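Local coordinates for putative modification methylase (Thermus thermophilus, PDB 2ZIF), which probably transfers a methyl group from S-adenosyl-L-methionine to the N4 atom of cytosine in DNA, at residues G236-D241 against R259-E264; G98-A103 against F113-D118; D206-E211 against P219-L224. One frame throughout, in Å; residues are numbered along the deposited sequence.

The three contacts follow one another along the chain; none nests in or crosses another. Interaction 2 comes first, closing the loop between strand 91-101 and helix 115-124 at the subunit interface, with nine residues between its segments. Interaction 3 next brings the loop after strand 204-205 against the start of helix 222-232, across a connection of which 212-217 is not modelled. That helix leads into strand 238-241, where interaction 1 closes a beta-alpha-beta unit through helix 248-255. Interactions 1 and 2 reach the same sheet, with centres about 27 Å apart on opposite sides of the chain's centre, whereas interactions 1 and 3 both touch S-adenosylmethionine.

Interaction 1: residues G236-D241 against R259-E264; sequences GDVVLD and RALGVE. With SAM (S-adenosylmethionine), chain D.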
loop_
_atom_site.group_PDB
_atom_site.type_symbol
_atom_site.label_atom_id
_atom_site.label_comp_id
_atom_site.label_asym_id
_atom_site.label_seq_id
_atom_site.Cartn_x
_atom_site.Cartn_y
_atom_site.Cartn_z
ATOM N N GLY B 236 26.766 15.290 0.885
ATOM C CA GLY B 236 27.256 15.843 -0.363
ATOM C C GLY B 236 26.330 15.649 -1.556
ATOM O O GLY B 236 26.435 16.371 -2.551
ATOM N N ASP B 237 25.419 14.684 -1.470
ATOM C CA ASP B 237 24.491 14.430 -2.564
ATOM C C ASP B 237 23.460 15.518 -2.735
ATOM O O ASP B 237 23.343 16.430 -1.914
ATOM C CB ASP B 237 23.752 13.112 -2.361
ATOM C CG ASP B 237 24.647 11.916 -2.530
ATOM O OD1 ASP B 237 25.468 11.913 -3.474
ATOM O OD2 ASP B 237 24.520 10.974 -1.726
ATOM N N VAL B 238 22.698 15.402 -3.813
ATOM C CA VAL B 238 21.641 16.350 -4.124
ATOM C C VAL B 238 20.295 15.718 -3.786
ATOM O O VAL B 238 19.960 14.644 -4.286
ATOM C CB VAL B 238 21.672 16.734 -5.623
ATOM C CG1 VAL B 238 20.460 17.594 -5.974
ATOM C CG2 VAL B 238 22.958 17.489 -5.924
ATOM N N VAL B 239 19.540 16.374 -2.913
ATOM C CA VAL B 239 18.230 15.875 -2.524
ATOM C C VAL B 239 17.169 16.759 -3.173
ATOM O O VAL B 239 17.225 17.984 -3.080
ATOM C CB VAL B 239 18.080 15.863 -0.986
ATOM C CG1 VAL B 239 16.669 15.411 -0.587
ATOM C CG2 VAL B 239 19.118 14.912 -0.387
ATOM N N LEU B 240 16.210 16.132 -3.845
ATOM C CA LEU B 240 15.173 16.886 -4.537
ATOM C C LEU B 240 13.762 16.707 -3.992
ATOM O O LEU B 240 13.367 15.613 -3.609
ATOM C CB LEU B 240 15.156 16.491 -6.015
ATOM C CG LEU B 240 14.682 17.455 -7.111
ATOM C CD1 LEU B 240 14.553 16.664 -8.405
ATOM C CD2 LEU B 240 13.364 18.096 -6.784
ATOM N N ASP B 241 13.013 17.805 -3.971
ATOM C CA ASP B 241 11.613 17.800 -3.574
ATOM C C ASP B 241 10.956 18.756 -4.562
ATOM O O ASP B 241 11.092 19.976 -4.434
ATOM C CB ASP B 241 11.406 18.327 -2.151
ATOM C CG ASP B 241 9.963 18.177 -1.688
ATOM O OD1 ASP B 241 9.073 18.135 -2.563
ATOM O OD2 ASP B 241 9.714 18.106 -0.462
ATOM N N ARG B 259 23.117 18.555 -0.328
ATOM C CA ARG B 259 22.757 19.744 -1.092
ATOM C C ARG B 259 21.242 19.747 -1.335
ATOM O O ARG B 259 20.685 18.765 -1.832
ATOM C CB ARG B 259 23.496 19.758 -2.429
ATOM C CG ARG B 259 25.007 19.650 -2.307
ATOM C CD ARG B 259 25.680 19.810 -3.663
ATOM N NE ARG B 259 25.506 21.162 -4.190
ATOM C CZ ARG B 259 25.568 21.477 -5.480
ATOM N NH1 ARG B 259 25.802 20.528 -6.385
ATOM N NH2 ARG B 259 25.393 22.738 -5.867
ATOM N N ALA B 260 20.580 20.850 -0.986
ATOM C CA ALA B 260 19.135 20.960 -1.164
ATOM C C ALA B 260 18.716 21.543 -2.503
ATOM O O ALA B 260 19.322 22.483 -3.013
ATOM C CB ALA B 260 18.525 21.790 -0.038
ATOM N N LEU B 261 17.661 20.975 -3.064
ATOM C CA LEU B 261 17.127 21.433 -4.329
ATOM C C LEU B 261 15.603 21.271 -4.297
ATOM O O LEU B 261 15.092 20.248 -3.830
ATOM C CB LEU B 261 17.730 20.616 -5.473
ATOM C CG LEU B 261 17.292 21.024 -6.881
ATOM C CD1 LEU B 261 17.724 22.462 -7.156
ATOM C CD2 LEU B 261 17.890 20.076 -7.901
ATOM N N GLY B 262 14.876 22.275 -4.781
ATOM C CA GLY B 262 13.428 22.171 -4.765
ATOM C C GLY B 262 12.624 23.097 -5.659
ATOM O O GLY B 262 13.101 24.144 -6.102
ATOM N N VAL B 263 11.384 22.693 -5.919
ATOM C CA VAL B 263 10.458 23.468 -6.736
ATOM C C VAL B 263 9.211 23.728 -5.892
ATOM O O VAL B 263 8.813 22.885 -5.095
ATOM C CB VAL B 263 10.033 22.693 -7.998
ATOM C CG1 VAL B 263 9.507 23.662 -9.050
ATOM C CG2 VAL B 263 11.195 21.881 -8.529
ATOM N N GLU B 264 8.601 24.895 -6.060
ATOM C CA GLU B 264 7.398 25.252 -5.307
ATOM C C GLU B 264 6.619 26.283 -6.108
ATOM O O GLU B 264 7.114 27.379 -6.382
ATOM C CB GLU B 264 7.784 25.799 -3.926
ATOM C CG GLU B 264 6.648 26.416 -3.103
ATOM C CD GLU B 264 5.345 25.641 -3.177
ATOM O OE1 GLU B 264 5.371 24.390 -3.165
ATOM O OE2 GLU B 264 4.281 26.290 -3.230
HETATM N N SAM D . 6.200 18.501 2.818
HETATM C CA SAM D . 6.109 19.854 2.259
HETATM C C SAM D . 6.440 21.038 3.184
HETATM O O SAM D . 5.929 22.136 2.942
HETATM O OXT SAM D . 7.218 20.827 4.122
HETATM C CB SAM D . 4.704 20.143 1.668
HETATM C CG SAM D . 4.580 19.632 -0.036
HETATM S SD SAM D . 2.809 19.786 -0.506
HETATM C CE SAM D . 2.084 18.177 -0.050
HETATM C "C5'" SAM D . 2.797 19.887 -2.307
HETATM C "C4'" SAM D . 3.316 21.216 -2.879
HETATM O "O4'" SAM D . 3.320 21.195 -4.292
HETATM C "C3'" SAM D . 2.531 22.476 -2.461
HETATM O "O3'" SAM D . 3.293 23.346 -1.635
HETATM C "C2'" SAM D . 1.995 23.021 -3.783
HETATM O "O2'" SAM D . 2.095 24.445 -3.861
HETATM C "C1'" SAM D . 3.006 22.471 -4.791
HETATM N N9 SAM D . 2.516 22.247 -6.163
HETATM C C8 SAM D . 1.319 21.858 -6.660
HETATM N N7 SAM D . 1.301 21.760 -7.997
HETATM C C5 SAM D . 2.586 22.109 -8.421
HETATM C C6 SAM D . 3.284 22.224 -9.618
HETATM N N6 SAM D . 2.698 21.956 -10.816
HETATM N N1 SAM D . 4.606 22.612 -9.636
HETATM C C2 SAM D . 5.235 22.890 -8.473
HETATM N N3 SAM D . 4.632 22.803 -7.271
HETATM C C4 SAM D . 3.331 22.414 -7.266
#
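Asp241 and Gly262 pair at the end of these strands with the glycine CA 3.2 Å from Asp241 O, and a CB on Gly262 would press against that oxygen. Asp241 O also accepts Val263 N at 3.1 Å, the last of the backbone bonds that hold the two parallel strands in register. At the other end Arg259 N reaches Asp237 O at 2.7 Å, and the arginine CB and CG lie against the carbonyl oxygens of Asp237 and Gly236. Between them, Val239 is joined to Arg259 O through its N and, weakly, to Leu261 N through its O.

One face carries an apolar patch: Leu261 CD2 meets Val238 CG1 at 4.1 Å and approaches Leu240 CG at 4.2 Å. On the reverse face, Val239 and Ala260 pack against helix 248-255, which links the strands as the crossover of a beta-alpha-beta unit in the Rossmann-like methyltransferase fold. Asp241, which opens the DPFAGTGT motif, has its buried carboxylate satisfied by Thr46, Phe243 N and Thr249.

Beyond the paired residues, Glu264 takes up the cofactor ribose, the usual task of an acidic residue ending this strand. Its CG stands anti to the backbone N and the chain then bends (chi2 41°), turning the carboxylate to the two hydroxyls. S-adenosylmethionine O3' donates to Glu264 OE1 at 2.8 Å, and its O2' donates to OE2 at 2.9 Å. The N-H groups of Gly245 and Val266 also bond to this carboxylate, one to each oxygen, fixing its rotation. With an alanine here, both ribose hydroxyls would probably lose their acceptors, as would those two backbone N-H groups.

Interaction 2: residues G98-A103 against F113-D118; sequences GDVAVA and FPLHAD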
loop_
_atom_site.group_PDB
_atom_site.type_symbol
_atom_site.label_atom_id
_atom_site.label_comp_id
_atom_site.label_asym_id
_atom_site.label_seq_id
_atom_site.Cartn_x
_atom_site.Cartn_y
_atom_site.Cartn_z
ATOM N N GLY B 98 -0.955 9.684 1.678
ATOM C CA GLY B 98 -1.987 9.043 2.459
ATOM C C GLY B 98 -3.137 8.884 1.493
ATOM O O GLY B 98 -3.362 9.769 0.668
ATOM N N ASP B 99 -3.861 7.777 1.566
ATOM C CA ASP B 99 -4.968 7.598 0.645
ATOM C C ASP B 99 -6.111 8.572 0.979
ATOM O O ASP B 99 -6.472 8.773 2.143
ATOM C CB ASP B 99 -5.415 6.131 0.641
ATOM C CG ASP B 99 -4.390 5.215 -0.053
ATOM O OD1 ASP B 99 -3.401 5.746 -0.604
ATOM O OD2 ASP B 99 -4.564 3.975 -0.055
ATOM N N VAL B 100 -6.655 9.194 -0.062
ATOM C CA VAL B 100 -7.710 10.185 0.085
ATOM C C VAL B 100 -9.096 9.612 0.301
ATOM O O VAL B 100 -9.746 9.177 -0.649
ATOM C CB VAL B 100 -7.765 11.099 -1.143
ATOM C CG1 VAL B 100 -8.719 12.259 -0.889
ATOM C CG2 VAL B 100 -6.363 11.602 -1.469
ATOM N N ALA B 101 -9.545 9.624 1.554
ATOM C CA ALA B 101 -10.867 9.127 1.902
ATOM C C ALA B 101 -11.845 10.298 1.850
ATOM O O ALA B 101 -11.671 11.291 2.550
ATOM C CB ALA B 101 -10.846 8.517 3.297
ATOM N N VAL B 102 -12.863 10.180 1.005
ATOM C CA VAL B 102 -13.874 11.226 0.849
ATOM C C VAL B 102 -15.257 10.593 1.031
ATOM O O VAL B 102 -16.144 10.723 0.184
ATOM C CB VAL B 102 -13.761 11.891 -0.552
ATOM C CG1 VAL B 102 -14.068 10.872 -1.647
ATOM C CG2 VAL B 102 -14.686 13.097 -0.640
ATOM N N ALA B 103 -15.418 9.918 2.166
ATOM C CA ALA B 103 -16.638 9.206 2.525
ATOM C C ALA B 103 -17.900 10.036 2.742
ATOM O O ALA B 103 -17.844 11.178 3.199
ATOM C CB ALA B 103 -16.375 8.382 3.756
ATOM N N PHE B 113 -9.825 6.635 -2.130
ATOM C CA PHE B 113 -9.063 6.614 -3.372
ATOM C C PHE B 113 -7.684 6.086 -2.981
ATOM O O PHE B 113 -6.985 6.703 -2.181
ATOM C CB PHE B 113 -8.950 8.030 -3.956
ATOM C CG PHE B 113 -10.099 8.412 -4.858
ATOM C CD1 PHE B 113 -10.140 7.971 -6.182
ATOM C CD2 PHE B 113 -11.164 9.176 -4.375
ATOM C CE1 PHE B 113 -11.226 8.283 -7.013
ATOM C CE2 PHE B 113 -12.259 9.494 -5.196
ATOM C CZ PHE B 113 -12.287 9.046 -6.518
ATOM N N PRO B 114 -7.284 4.926 -3.527
ATOM C CA PRO B 114 -5.976 4.335 -3.207
ATOM C C PRO B 114 -4.800 5.057 -3.855
ATOM O O PRO B 114 -4.005 4.443 -4.564
ATOM C CB PRO B 114 -6.120 2.900 -3.703
ATOM C CG PRO B 114 -6.969 3.062 -4.925
ATOM C CD PRO B 114 -8.025 4.086 -4.491
ATOM N N LEU B 115 -4.688 6.355 -3.595
ATOM C CA LEU B 115 -3.627 7.159 -4.170
ATOM C C LEU B 115 -2.256 6.474 -4.176
ATOM O O LEU B 115 -1.551 6.487 -5.192
ATOM C CB LEU B 115 -3.510 8.489 -3.426
ATOM C CG LEU B 115 -3.378 9.778 -4.254
ATOM C CD1 LEU B 115 -2.883 10.908 -3.359
ATOM C CD2 LEU B 115 -2.429 9.572 -5.430
ATOM N N HIS B 116 -1.872 5.883 -3.047
ATOM C CA HIS B 116 -0.571 5.234 -2.949
ATOM C C HIS B 116 -0.434 4.077 -3.920
ATOM O O HIS B 116 0.639 3.864 -4.483
ATOM C CB HIS B 116 -0.299 4.733 -1.520
ATOM C CG HIS B 116 -0.773 3.336 -1.270
ATOM N ND1 HIS B 116 -2.092 3.031 -1.005
ATOM C CD2 HIS B 116 -0.121 2.153 -1.338
ATOM C CE1 HIS B 116 -2.233 1.719 -0.925
ATOM N NE2 HIS B 116 -1.051 1.163 -1.126
ATOM N N ALA B 117 -1.514 3.328 -4.109
ATOM C CA ALA B 117 -1.488 2.172 -4.998
ATOM C C ALA B 117 -1.382 2.605 -6.461
ATOM O O ALA B 117 -0.608 2.040 -7.230
ATOM C CB ALA B 117 -2.740 1.302 -4.776
ATOM N N ASP B 118 -2.155 3.615 -6.833
ATOM C CA ASP B 118 -2.123 4.130 -8.191
ATOM C C ASP B 118 -0.769 4.702 -8.537
ATOM O O ASP B 118 -0.306 4.542 -9.672
ATOM C CB ASP B 118 -3.196 5.197 -8.383
ATOM C CG ASP B 118 -4.565 4.591 -8.603
ATOM O OD1 ASP B 118 -4.703 3.805 -9.563
ATOM O OD2 ASP B 118 -5.488 4.888 -7.817
#
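Asp99 turns its carboxyl carbon anti to its own carbonyl carbon (chi1 -71°), and His116 lodges its ring between backbone N and carbonyl carbon (chi1 90°), so that carboxylate and imidazole meet beside the first turn of helix 115-124. The two planes are 21° apart, nearly coplanar. His116 ND1 donates to the syn lone pair of Asp99 OD2 at 2.8 Å, and more weakly to OD1, an arrangement that fixes the turn of the ring. Asp99 OD1 also accepts the backbone His116 N at 2.9 Å, on its syn side but out of the carboxylate plane.

This His-carboxylate pair ties the end of strand 91-101 to a helix at the dimer interface: NE2 of the same ring is hydrogen-bonded to His116 of the second subunit, and Tyr169 stacks on the ring. Pro114, at the N-cap position, is the centre of an inverse gamma turn that leads into the helix.

Before the turn, the two segments run antiparallel. Phe113 N donates to Val100 O at 2.9 Å, approaching from above the carbonyl plane, while the return bond from Val100 N is weak. Val100 CG2 rests against Leu115 CD1 at 4.0 Å. Val102 CG1 touches the edge of the Phe113 ring near CE2, though Val102 is poorly ordered, and Trp51, next to the family's SPPY motif, meets that ring edge-to-face.

Interaction 3: residues D206-E211 against P219-L224; sequences DDIPGE and PFPLEL. With SAM (S-adenosylmethionine), chain D.
Ile208 fills the tight part of this contact, its branches spread over the start of helix 222-232. With CG2 anti to the backbone N and CG1 beside it (chi1 -56°), CG2 lies on the ring of Pro221, 3.9 Å from its CG. The extended CD1 reaches the helix backbone instead, 3.9 Å from Leu224 CA. Pro221 CG also comes up to Pro209 O at 3.7 Å.

The outer side is polar and looser. Glu223 runs extended past Ile208, its OE2 3.9 Å from the isoleucine CG1, and ends 4.5 Å from Asp207 OD2. A water lies between these carboxylates, donating to Asp207 OD2 and, at a doubtfully short distance, to Glu223 OE2; Arg227 forms salt bridges with both, which probably offsets the closeness of two like charges.

At the inner end of the 219-224 segment, the amino nitrogen of S-adenosylmethionine sits over one face of the Phe220 ring, offset toward the rim, 3.6 Å from CZ. Strand 129-137 adjoins the contact: its Trp136 NE1 is hydrogen-bonded to Ile208 O and its side chain packs on Pro221 and Leu224, while Phe220 and Leu222 reach across to helix 248-255.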
loop_
_atom_site.group_PDB
_atom_site.type_symbol
_atom_site.label_atom_id
_atom_site.label_comp_id
_atom_site.label_asym_id
_atom_site.label_seq_id
_atom_site.Cartn_x
_atom_site.Cartn_y
_atom_site.Cartn_z
ATOM N N ASP B 206 6.387 4.170 13.905
ATOM C CA ASP B 206 5.287 4.554 14.789
ATOM C C ASP B 206 5.741 5.525 15.861
ATOM O O ASP B 206 4.974 5.872 16.761
ATOM C CB ASP B 206 4.683 3.309 15.455
ATOM C CG ASP B 206 5.656 2.616 16.394
ATOM O OD1 ASP B 206 6.842 2.992 16.407
ATOM O OD2 ASP B 206 5.245 1.692 17.118
ATOM N N ASP B 207 6.982 5.978 15.748
ATOM C CA ASP B 207 7.556 6.900 16.722
ATOM C C ASP B 207 7.560 8.354 16.268
ATOM O O ASP B 207 8.149 9.201 16.926
ATOM C CB ASP B 207 8.986 6.460 17.055
ATOM C CG ASP B 207 9.868 6.350 15.818
ATOM O OD1 ASP B 207 9.364 5.929 14.755
ATOM O OD2 ASP B 207 11.072 6.664 15.907
ATOM N N ILE B 208 6.917 8.648 15.144
ATOM C CA ILE B 208 6.870 10.016 14.637
ATOM C C ILE B 208 5.420 10.446 14.468
ATOM O O ILE B 208 4.781 10.150 13.456
ATOM C CB ILE B 208 7.596 10.145 13.278
ATOM C CG1 ILE B 208 9.040 9.649 13.410
ATOM C CG2 ILE B 208 7.558 11.600 12.807
ATOM C CD1 ILE B 208 9.844 9.724 12.137
ATOM N N PRO B 209 4.883 11.164 15.462
ATOM C CA PRO B 209 3.502 11.650 15.463
ATOM C C PRO B 209 3.145 12.578 14.311
ATOM O O PRO B 209 3.943 13.416 13.906
ATOM C CB PRO B 209 3.386 12.332 16.821
ATOM C CG PRO B 209 4.770 12.873 17.024
ATOM C CD PRO B 209 5.620 11.695 16.621
ATOM N N GLY B 210 1.930 12.419 13.798
ATOM C CA GLY B 210 1.458 13.238 12.696
ATOM C C GLY B 210 1.401 14.721 13.010
ATOM O O GLY B 210 1.290 15.116 14.170
ATOM N N GLU B 211 1.466 15.536 11.957
ATOM C CA GLU B 211 1.436 16.997 12.051
ATOM C C GLU B 211 2.741 17.571 12.597
ATOM O O GLU B 211 3.028 17.470 13.793
ATOM C CB GLU B 211 0.255 17.469 12.913
ATOM C CG GLU B 211 -1.107 17.450 12.210
ATOM C CD GLU B 211 -1.641 16.045 11.946
ATOM O OE1 GLU B 211 -1.057 15.315 11.116
ATOM O OE2 GLU B 211 -2.654 15.670 12.573
ATOM N N PRO B 219 2.626 18.096 4.983
ATOM C CA PRO B 219 2.266 16.675 5.059
ATOM C C PRO B 219 3.179 15.827 5.935
ATOM O O PRO B 219 2.823 14.694 6.274
ATOM C CB PRO B 219 2.302 16.229 3.595
ATOM C CG PRO B 219 3.291 17.178 2.978
ATOM C CD PRO B 219 2.832 18.481 3.580
ATOM N N PHE B 220 4.351 16.353 6.300
ATOM C CA PHE B 220 5.240 15.568 7.141
ATOM C C PHE B 220 6.271 16.318 7.981
ATOM O O PHE B 220 6.774 17.365 7.587
ATOM C CB PHE B 220 5.925 14.472 6.297
ATOM C CG PHE B 220 6.811 14.991 5.188
ATOM C CD1 PHE B 220 7.930 15.772 5.463
ATOM C CD2 PHE B 220 6.564 14.640 3.870
ATOM C CE1 PHE B 220 8.789 16.187 4.432
ATOM C CE2 PHE B 220 7.415 15.050 2.844
ATOM C CZ PHE B 220 8.526 15.823 3.129
ATOM N N PRO B 221 6.591 15.769 9.169
ATOM C CA PRO B 221 7.551 16.294 10.147
ATOM C C PRO B 221 8.991 16.319 9.623
ATOM O O PRO B 221 9.351 15.572 8.711
ATOM C CB PRO B 221 7.417 15.324 11.322
ATOM C CG PRO B 221 6.047 14.799 11.188
ATOM C CD PRO B 221 5.914 14.583 9.713
ATOM N N LEU B 222 9.807 17.169 10.235
ATOM C CA LEU B 222 11.203 17.310 9.876
ATOM C C LEU B 222 11.921 16.001 10.181
ATOM O O LEU B 222 12.806 15.580 9.442
ATOM C CB LEU B 222 11.846 18.434 10.694
ATOM C CG LEU B 222 12.781 19.452 10.024
ATOM C CD1 LEU B 222 13.676 20.071 11.114
ATOM C CD2 LEU B 222 13.636 18.790 8.942
ATOM N N GLU B 223 11.530 15.364 11.276
ATOM C CA GLU B 223 12.151 14.120 11.693
ATOM C C GLU B 223 12.008 13.003 10.655
ATOM O O GLU B 223 12.933 12.215 10.465
ATOM C CB GLU B 223 11.565 13.663 13.030
ATOM C CG GLU B 223 12.490 12.754 13.830
ATOM C CD GLU B 223 11.832 12.223 15.102
ATOM O OE1 GLU B 223 11.068 12.981 15.752
ATOM O OE2 GLU B 223 12.089 11.049 15.457
ATOM N N LEU B 224 10.852 12.937 9.997
ATOM C CA LEU B 224 10.609 11.912 8.976
ATOM C C LEU B 224 11.427 12.211 7.724
ATOM O O LEU B 224 11.881 11.307 7.029
ATOM C CB LEU B 224 9.114 11.835 8.628
ATOM C CG LEU B 224 8.647 10.915 7.486
ATOM C CD1 LEU B 224 7.188 10.533 7.675
ATOM C CD2 LEU B 224 8.813 11.615 6.146
HETATM N N SAM D . 6.200 18.501 2.818
HETATM C CA SAM D . 6.109 19.854 2.259
HETATM C C SAM D . 6.440 21.038 3.184
HETATM O O SAM D . 5.929 22.136 2.942
HETATM O OXT SAM D . 7.218 20.827 4.122
HETATM C CB SAM D . 4.704 20.143 1.668
HETATM C CG SAM D . 4.580 19.632 -0.036
HETATM S SD SAM D . 2.809 19.786 -0.506
HETATM C CE SAM D . 2.084 18.177 -0.050
HETATM C "C5'" SAM D . 2.797 19.887 -2.307
HETATM C "C4'" SAM D . 3.316 21.216 -2.879
HETATM O "O4'" SAM D . 3.320 21.195 -4.292
HETATM C "C3'" SAM D . 2.531 22.476 -2.461
HETATM O "O3'" SAM D . 3.293 23.346 -1.635
HETATM C "C2'" SAM D . 1.995 23.021 -3.783
HETATM O "O2'" SAM D . 2.095 24.445 -3.861
HETATM C "C1'" SAM D . 3.006 22.471 -4.791
HETATM N N9 SAM D . 2.516 22.247 -6.163
HETATM C C8 SAM D . 1.319 21.858 -6.660
HETATM N N7 SAM D . 1.301 21.760 -7.997
HETATM C C5 SAM D . 2.586 22.109 -8.421
HETATM C C6 SAM D . 3.284 22.224 -9.618
HETATM N N6 SAM D . 2.698 21.956 -10.816
HETATM N N1 SAM D . 4.606 22.612 -9.636
HETATM C C2 SAM D . 5.235 22.890 -8.473
HETATM N N3 SAM D . 4.632 22.803 -7.271
HETATM C C4 SAM D . 3.331 22.414 -7.266
HETATM O O HOH W 1 11.835 9.287 17.220
#